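Local atomic coordinates of putative lipoprotein (Bacteroides thetaiotaomicron, PDB entry 4Q1Z), a protein that is of unknown function, a two-domain DUF4876-family protein from a gut Bacteroides, probably attached to a membrane as a lipoprotein. Residues A[206-209]-A[210-214]; A[270-273]-A[274-277]; A[317-320]-A[321-324]; A[358-362]-A[363-367]. One frame throughout, in Å; residues are numbered along the deposited sequence.

Contact 1. Residues A[206-209]-A[210-214]; sequences QLDI and YNPQS
I209 lies flat over one face of the Y210 ring. Its CG1 stands 3.7 Å from the ring centroid and only 2° off the ring normal, which is the geometry of a CH-pi contact, and CD1 runs on past the centre to 3.5 Å from Y210 CZ. The two side chains run side by side in the same direction. I209 reaches this position with CG1 between its backbone N and carbonyl carbon (chi1 53°), which turns the ethyl arm over the ring. L207 also points the same way as Y210, but its CD1 approaches Y210 CE2 obliquely at 4.1 Å. F201 packs edge-to-face with the tyrosine from outside the turn. Were Y210 replaced by an alanine, the I209 arm and the L207 methyl would probably lose the surface they rest on, and F201 its ring partner. Farther along, the amide of Q206 reaches S214 O through NE2 at 2.9 Å; the bond is nearly straight (171°), and the acceptor lies in the amide plane. D208 OD1 meets P212 CG at 3.5 Å, the two side chains crossing at about a right angle. Y210 N donates to L207 O (2.9 Å), closing a type I beta turn over 207-210. A second type I turn spans 211-214, where N211 OD1 accepts from Q213 N at 2.9 Å: consecutive tight turns, the second reinforced by an Asx turn.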
# COMPACT_ATOMS: atom_id res chain seq x y z
N GLN A 206 0.99 -7.27 24.70
CA GLN A 206 0.49 -6.68 25.94
C GLN A 206 0.50 -7.66 27.11
O GLN A 206 0.22 -7.24 28.23
CB GLN A 206 -0.89 -6.08 25.73
CG GLN A 206 -0.79 -4.87 24.80
CD GLN A 206 -2.10 -4.43 24.18
OE1 GLN A 206 -3.11 -5.15 24.17
NE2 GLN A 206 -2.09 -3.22 23.64
N LEU A 207 0.92 -8.92 26.89
CA LEU A 207 1.07 -9.90 27.97
C LEU A 207 2.18 -9.46 28.90
O LEU A 207 3.15 -8.86 28.42
CB LEU A 207 1.39 -11.29 27.42
CG LEU A 207 0.35 -11.97 26.55
CD1 LEU A 207 0.89 -13.26 26.00
CD2 LEU A 207 -0.93 -12.22 27.30
N ASP A 208 2.08 -9.75 30.21
CA ASP A 208 3.07 -9.35 31.21
C ASP A 208 4.50 -9.81 30.85
O ASP A 208 5.45 -9.11 31.19
CB ASP A 208 2.67 -9.83 32.60
CG ASP A 208 1.43 -9.17 33.19
OD1 ASP A 208 1.04 -8.07 32.71
OD2 ASP A 208 0.85 -9.73 34.15
N ILE A 209 4.64 -10.94 30.13
CA ILE A 209 5.93 -11.50 29.68
C ILE A 209 6.59 -10.65 28.59
O ILE A 209 7.79 -10.80 28.38
CB ILE A 209 5.80 -12.96 29.19
CG1 ILE A 209 4.70 -13.11 28.11
CG2 ILE A 209 5.61 -13.93 30.36
CD1 ILE A 209 4.65 -14.46 27.45
N TYR A 210 5.82 -9.81 27.88
CA TYR A 210 6.33 -9.01 26.77
C TYR A 210 6.41 -7.51 27.12
O TYR A 210 7.45 -7.08 27.62
CB TYR A 210 5.49 -9.28 25.49
CG TYR A 210 5.56 -10.73 25.04
CD1 TYR A 210 6.76 -11.44 25.09
CD2 TYR A 210 4.42 -11.39 24.59
CE1 TYR A 210 6.82 -12.78 24.71
CE2 TYR A 210 4.48 -12.73 24.18
CZ TYR A 210 5.69 -13.41 24.23
OH TYR A 210 5.79 -14.72 23.83
N ASN A 211 5.35 -6.74 26.86
CA ASN A 211 5.29 -5.31 27.19
C ASN A 211 3.84 -4.88 27.39
O ASN A 211 3.23 -4.43 26.43
CB ASN A 211 5.97 -4.44 26.12
CG ASN A 211 5.96 -2.96 26.46
OD1 ASN A 211 5.48 -2.53 27.51
ND2 ASN A 211 6.45 -2.15 25.56
N PRO A 212 3.28 -4.91 28.62
CA PRO A 212 1.88 -4.45 28.80
C PRO A 212 1.58 -3.02 28.27
O PRO A 212 0.41 -2.71 28.02
CB PRO A 212 1.69 -4.53 30.31
CG PRO A 212 2.63 -5.58 30.75
CD PRO A 212 3.85 -5.40 29.90
N GLN A 213 2.63 -2.19 28.04
CA GLN A 213 2.51 -0.81 27.53
C GLN A 213 2.69 -0.74 26.01
O GLN A 213 2.76 0.36 25.44
CB GLN A 213 3.53 0.12 28.23
CG GLN A 213 3.23 0.43 29.71
CD GLN A 213 3.54 -0.71 30.65
OE1 GLN A 213 4.60 -1.34 30.59
NE2 GLN A 213 2.61 -1.00 31.53
N SER A 214 2.74 -1.91 25.33
CA SER A 214 2.82 -1.93 23.87
C SER A 214 1.47 -1.46 23.32
O SER A 214 0.45 -1.77 23.94
CB SER A 214 3.18 -3.32 23.36
OG SER A 214 3.27 -3.31 21.95

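Contact 2. Residues A[270-273]-A[274-277]; sequences RVPE and GEAW
P272 O and E275 N face each other across a tight reversal of the chain, 2.9 Å apart in a bond that is weak because it is bent (129° at the hydrogen). The CA atoms of P272 and E275 are 5.4 Å apart, so the chain folds back within four residues. G274 sits at the bend with a positive phi (113°); a beta carbon there would be jammed against E273 O, which accounts for glycine. On the two arms flanking the bend, the side chains of V271 and W277 meet at about a right angle. V271 CG2 lies 3.9 Å from W277 CB, while CG1, anti to the backbone N (chi1 175°), comes within 3.6 Å of E275 O. The indole itself leads away, its NE1 bonded to K301 O and its ring edge-to-face with F269 and Y148. E275 leans back over the proline, OE2 resting 3.5 Å from P272 CG, and its other oxygen, OE1, is hydrogen-bonded to Y306 OH. One bent backbone bond, one apolar touch and a few carbon-oxygen contacts therefore join the two halves, whereas the polar ends of E275 and W277 are held by Y306 and K301, consistent with this surface loop being positioned partly by those partners.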
# COMPACT_ATOMS: atom_id res chain seq x y z
N ARG A 270 6.38 -6.30 -7.04
CA ARG A 270 5.89 -7.44 -7.82
C ARG A 270 6.79 -7.69 -9.03
O ARG A 270 7.13 -6.77 -9.76
CB ARG A 270 4.43 -7.19 -8.27
CG ARG A 270 3.66 -8.46 -8.63
CD ARG A 270 2.35 -8.15 -9.32
NE ARG A 270 1.47 -9.33 -9.38
CZ ARG A 270 1.46 -10.23 -10.36
NH1 ARG A 270 2.30 -10.10 -11.39
NH2 ARG A 270 0.63 -11.26 -10.32
N VAL A 271 7.17 -8.94 -9.23
CA VAL A 271 8.00 -9.34 -10.37
C VAL A 271 7.01 -9.88 -11.41
O VAL A 271 6.23 -10.77 -11.08
CB VAL A 271 9.15 -10.35 -10.02
CG1 VAL A 271 9.89 -10.81 -11.27
CG2 VAL A 271 10.13 -9.74 -9.03
N PRO A 272 6.95 -9.30 -12.62
CA PRO A 272 5.96 -9.76 -13.62
C PRO A 272 6.12 -11.22 -14.03
O PRO A 272 7.24 -11.72 -14.16
CB PRO A 272 6.20 -8.84 -14.83
CG PRO A 272 6.97 -7.70 -14.32
CD PRO A 272 7.78 -8.21 -13.17
N GLU A 273 4.97 -11.89 -14.23
CA GLU A 273 4.89 -13.28 -14.68
C GLU A 273 5.60 -13.36 -16.05
O GLU A 273 5.25 -12.62 -16.98
CB GLU A 273 3.41 -13.74 -14.74
CG GLU A 273 3.17 -15.15 -15.27
CD GLU A 273 3.80 -16.31 -14.51
OE1 GLU A 273 3.60 -16.40 -13.27
OE2 GLU A 273 4.45 -17.16 -15.16
N GLY A 274 6.66 -14.16 -16.09
CA GLY A 274 7.50 -14.31 -17.28
C GLY A 274 8.89 -13.76 -17.03
O GLY A 274 9.88 -14.41 -17.39
N GLU A 275 8.97 -12.56 -16.39
CA GLU A 275 10.23 -11.92 -16.03
C GLU A 275 10.88 -12.67 -14.89
O GLU A 275 10.18 -13.16 -14.01
CB GLU A 275 10.05 -10.44 -15.65
CG GLU A 275 10.05 -9.51 -16.86
CD GLU A 275 10.38 -8.06 -16.56
OE1 GLU A 275 11.56 -7.77 -16.26
OE2 GLU A 275 9.47 -7.21 -16.70
N ALA A 276 12.21 -12.79 -14.92
CA ALA A 276 13.00 -13.46 -13.90
C ALA A 276 13.77 -12.44 -13.06
O ALA A 276 14.23 -11.42 -13.58
CB ALA A 276 13.96 -14.43 -14.55
N TRP A 277 13.88 -12.71 -11.76
CA TRP A 277 14.60 -11.88 -10.80
C TRP A 277 15.13 -12.76 -9.65
O TRP A 277 14.36 -13.19 -8.77
CB TRP A 277 13.72 -10.74 -10.27
CG TRP A 277 14.45 -9.80 -9.34
CD1 TRP A 277 15.35 -8.84 -9.69
CD2 TRP A 277 14.36 -9.76 -7.90
NE1 TRP A 277 15.84 -8.21 -8.57
CE2 TRP A 277 15.24 -8.74 -7.46
CE3 TRP A 277 13.61 -10.48 -6.95
CZ2 TRP A 277 15.38 -8.42 -6.10
CZ3 TRP A 277 13.76 -10.16 -5.61
CH2 TRP A 277 14.61 -9.13 -5.20

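Contact 3. Residues A[317-320]-A[321-324]; sequences ESKM and NAKR
M320 O, a selenomethionine carbonyl, and K323 N are joined through water 1, which donates to the carbonyl oxygen at 3.0 Å and accepts from K323 N in a weak bond of 3.4 Å. This is an irregular surface loop between strands 307-312 and 344-347, bridged here by a water, and no clear direct hydrogen bond links the two segments. The same carbonyl oxygen is flanked by the lysine chain, with K323 CG 3.6 Å from M320 O. That CG, anti to the carbonyl carbon of K323 and beside its backbone N (chi1 -79°), stays close to the oxygen, and bends at the last two torsions carry NZ away to its acceptors. The ammonium group forms a salt bridge with E312 and hydrogen bonds to D330 O and G332 O, fastening the loop to the end of strand 307-312 and to the segment round 330-332. R324 joins the same carboxylate of E312 through NH1. On another side of the bend, the buried methyl of A322 faces K319, and the CA atoms of these two residues are 5.1 Å apart. The amine end of K319 leads away from this pair, so only the root of its side chain takes part. The methyl carbon A322 CB lies 4.2 Å from K319 CB and 3.8 Å from K319 O.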
# COMPACT_ATOMS: atom_id res chain seq x y z
N GLU A 317 12.94 15.20 11.37
CA GLU A 317 12.83 16.10 10.22
C GLU A 317 14.19 16.60 9.66
O GLU A 317 14.21 17.21 8.58
CB GLU A 317 11.91 17.29 10.53
CG GLU A 317 12.16 17.98 11.87
CD GLU A 317 11.42 17.40 13.06
OE1 GLU A 317 11.92 16.40 13.63
OE2 GLU A 317 10.36 17.95 13.43
N SER A 318 15.32 16.27 10.34
CA SER A 318 16.67 16.70 9.93
C SER A 318 17.32 15.76 8.93
O SER A 318 18.35 16.12 8.35
CB SER A 318 17.58 16.80 11.15
OG SER A 318 18.25 15.58 11.44
N LYS A 319 16.76 14.57 8.73
CA LYS A 319 17.37 13.56 7.88
C LYS A 319 16.82 13.57 6.43
O LYS A 319 16.60 12.50 5.85
CB LYS A 319 17.16 12.17 8.53
CG LYS A 319 17.71 12.04 9.96
CD LYS A 319 19.09 11.40 10.00
CE LYS A 319 19.96 12.08 11.03
NZ LYS A 319 21.32 11.49 11.08
N MSE A 320 16.65 14.75 5.80
CA MSE A 320 16.12 14.76 4.42
C MSE A 320 17.24 14.52 3.38
O MSE A 320 16.94 14.12 2.25
CB MSE A 320 15.31 16.02 4.05
CG MSE A 320 14.95 16.93 5.21
SE MSE A 320 16.50 17.99 5.65
CE MSE A 320 17.06 18.65 3.79
N ASN A 321 18.50 14.76 3.78
CA ASN A 321 19.72 14.60 2.99
C ASN A 321 20.36 13.20 3.26
O ASN A 321 21.50 12.92 2.84
CB ASN A 321 20.70 15.75 3.33
CG ASN A 321 20.97 15.96 4.82
OD1 ASN A 321 20.26 15.45 5.72
ND2 ASN A 321 22.01 16.73 5.12
N ALA A 322 19.60 12.32 3.92
CA ALA A 322 20.00 10.98 4.29
C ALA A 322 19.02 9.90 3.73
O ALA A 322 18.87 8.82 4.31
CB ALA A 322 20.07 10.91 5.81
N LYS A 323 18.37 10.19 2.58
CA LYS A 323 17.41 9.29 1.93
C LYS A 323 18.08 8.09 1.22
O LYS A 323 19.16 8.24 0.65
CB LYS A 323 16.57 10.07 0.91
CG LYS A 323 15.45 10.87 1.56
CD LYS A 323 14.58 11.68 0.60
CE LYS A 323 13.93 10.97 -0.59
NZ LYS A 323 13.12 9.77 -0.24
N ARG A 324 17.42 6.91 1.24
CA ARG A 324 17.88 5.71 0.53
C ARG A 324 16.77 5.15 -0.39
O ARG A 324 17.01 4.22 -1.15
CB ARG A 324 18.45 4.61 1.47
CG ARG A 324 17.58 4.13 2.64
CD ARG A 324 17.92 4.92 3.87
NE ARG A 324 17.47 4.29 5.10
CZ ARG A 324 16.43 4.67 5.83
NH1 ARG A 324 15.66 5.68 5.44
NH2 ARG A 324 16.15 4.04 6.97
O HOH W 1 18.69 12.65 0.25

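Contact 4. Residues A[358-362]-A[363-367]; sequences IIREE and TGTYI
A short, weakly bonded two-stranded beta hairpin brings strand 359-360 against strand 365-366, and its turn is gathered on the carbonyl of R360. R360 N donates to T365 O at 2.9 Å, straight (168°) and in the carbonyl plane. In return R360 O takes T365 N at 3.3 Å and T363 N at 3.1 Å, which reach it from opposite faces of its plane, with a weak, bent bond from G364 N besides. Two residues, G364 and T365, stand opposite the single R360, which makes a G1 beta bulge, and the positive phi of G364 (61°) favours glycine at that place. On the side of the sheet carrying R360 and T365, the arginine chain passes T363, CD lying 3.5 Å from T363 OG1. With CG anti to the backbone N (chi1 -172°) and a bend at chi3, the guanidinium comes round with I367 CD1 over one face, the two side chains crossing at about a right angle. Water 3 sits in plane at the guanidinium edge, accepting from R360 NE while donating to Y366 O, and is also bonded to T365 OG1. A leucine in place of R360 would probably cost this water its NE donor and leave I367 without the flat group beneath its CD1. V105 and Y79 of the N-terminal sheet also touch R360. On the other face of the hairpin, I359 and Y366 run side by side, I359 CD1 approaching the ring obliquely, 3.5 Å from Y366 CD1. Water 2 bridges I358 O, at 2.7 Å, and I367 N.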
# COMPACT_ATOMS: atom_id res chain seq x y z
N ILE A 358 -13.05 10.63 0.36
CA ILE A 358 -13.62 10.17 -0.91
C ILE A 358 -13.88 8.66 -0.77
O ILE A 358 -12.95 7.91 -0.48
CB ILE A 358 -12.68 10.54 -2.10
CG1 ILE A 358 -12.53 12.08 -2.21
CG2 ILE A 358 -13.20 9.93 -3.42
CD1 ILE A 358 -11.40 12.59 -3.07
N ILE A 359 -15.15 8.23 -0.93
CA ILE A 359 -15.61 6.85 -0.74
C ILE A 359 -15.81 6.11 -2.08
O ILE A 359 -16.47 6.63 -2.98
CB ILE A 359 -16.92 6.84 0.11
CG1 ILE A 359 -16.71 7.53 1.48
CG2 ILE A 359 -17.55 5.43 0.26
CD1 ILE A 359 -15.59 6.93 2.40
N ARG A 360 -15.25 4.89 -2.18
CA ARG A 360 -15.41 4.01 -3.34
C ARG A 360 -16.76 3.38 -3.17
O ARG A 360 -16.88 2.39 -2.47
CB ARG A 360 -14.28 2.97 -3.42
CG ARG A 360 -14.28 2.16 -4.72
CD ARG A 360 -13.11 1.20 -4.86
NE ARG A 360 -11.81 1.86 -4.79
CZ ARG A 360 -11.10 2.29 -5.84
NH1 ARG A 360 -11.58 2.16 -7.07
NH2 ARG A 360 -9.92 2.86 -5.66
N GLU A 361 -17.79 4.01 -3.75
CA GLU A 361 -19.22 3.65 -3.65
C GLU A 361 -19.52 2.20 -4.06
O GLU A 361 -20.48 1.60 -3.55
CB GLU A 361 -20.11 4.62 -4.47
CG GLU A 361 -19.90 6.10 -4.18
CD GLU A 361 -20.53 6.69 -2.92
OE1 GLU A 361 -20.23 6.21 -1.81
OE2 GLU A 361 -21.26 7.70 -3.06
N GLU A 362 -18.70 1.63 -4.97
CA GLU A 362 -18.87 0.28 -5.48
C GLU A 362 -18.68 -0.75 -4.37
O GLU A 362 -19.34 -1.80 -4.37
CB GLU A 362 -17.88 0.03 -6.61
CG GLU A 362 -18.32 0.54 -7.98
CD GLU A 362 -18.39 2.03 -8.24
OE1 GLU A 362 -17.62 2.80 -7.61
OE2 GLU A 362 -19.20 2.43 -9.11
N THR A 363 -17.80 -0.43 -3.40
CA THR A 363 -17.44 -1.30 -2.28
C THR A 363 -17.70 -0.66 -0.91
O THR A 363 -17.61 -1.35 0.11
CB THR A 363 -15.97 -1.68 -2.41
OG1 THR A 363 -15.18 -0.49 -2.55
CG2 THR A 363 -15.72 -2.64 -3.58
N GLY A 364 -18.04 0.63 -0.89
CA GLY A 364 -18.27 1.40 0.34
C GLY A 364 -17.03 1.43 1.21
O GLY A 364 -17.12 1.19 2.42
N THR A 365 -15.86 1.69 0.58
CA THR A 365 -14.55 1.66 1.25
C THR A 365 -13.72 2.94 1.05
O THR A 365 -13.92 3.71 0.10
CB THR A 365 -13.73 0.45 0.77
OG1 THR A 365 -13.64 0.47 -0.65
CG2 THR A 365 -14.32 -0.88 1.25
N TYR A 366 -12.77 3.14 1.96
CA TYR A 366 -11.86 4.26 1.96
C TYR A 366 -10.79 4.11 0.90
O TYR A 366 -10.40 3.00 0.54
CB TYR A 366 -11.21 4.40 3.33
CG TYR A 366 -12.16 4.88 4.40
CD1 TYR A 366 -12.79 6.12 4.30
CD2 TYR A 366 -12.42 4.11 5.52
CE1 TYR A 366 -13.65 6.57 5.29
CE2 TYR A 366 -13.28 4.56 6.52
CZ TYR A 366 -13.90 5.79 6.40
OH TYR A 366 -14.73 6.25 7.38
N ILE A 367 -10.34 5.26 0.39
CA ILE A 367 -9.24 5.41 -0.55
C ILE A 367 -8.22 6.23 0.23
O ILE A 367 -8.59 7.21 0.89
CB ILE A 367 -9.69 6.04 -1.91
CG1 ILE A 367 -10.75 5.15 -2.61
CG2 ILE A 367 -8.49 6.28 -2.85
CD1 ILE A 367 -11.62 5.84 -3.66
O HOH W 2 -11.49 7.69 1.79
O HOH W 3 -11.33 1.45 -1.62

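How the contacts relate
From the N terminus the four contacts follow in series, each a short local contact that ends before the next begins, so none nests or crosses; contacts 1, 2 and 4 close turns. Contact 1 lies in the loop between strands 195-199 and 223-224, its centre about 29 Å from the centre of the chain. Contact 2 follows strand 265-269, and contact 3 follows strand 307-312, its neighbour in the eleven-stranded sheet; the nearest atoms of these two contacts are about 14 Å apart. Contact 4, a separate hairpin between strands 344-347 and 378-382, lies across the chain's centre from contact 3. Its side chains touch strands 77-89 and 95-105, so it links the C-terminal part to the seven-stranded N-terminal sheet.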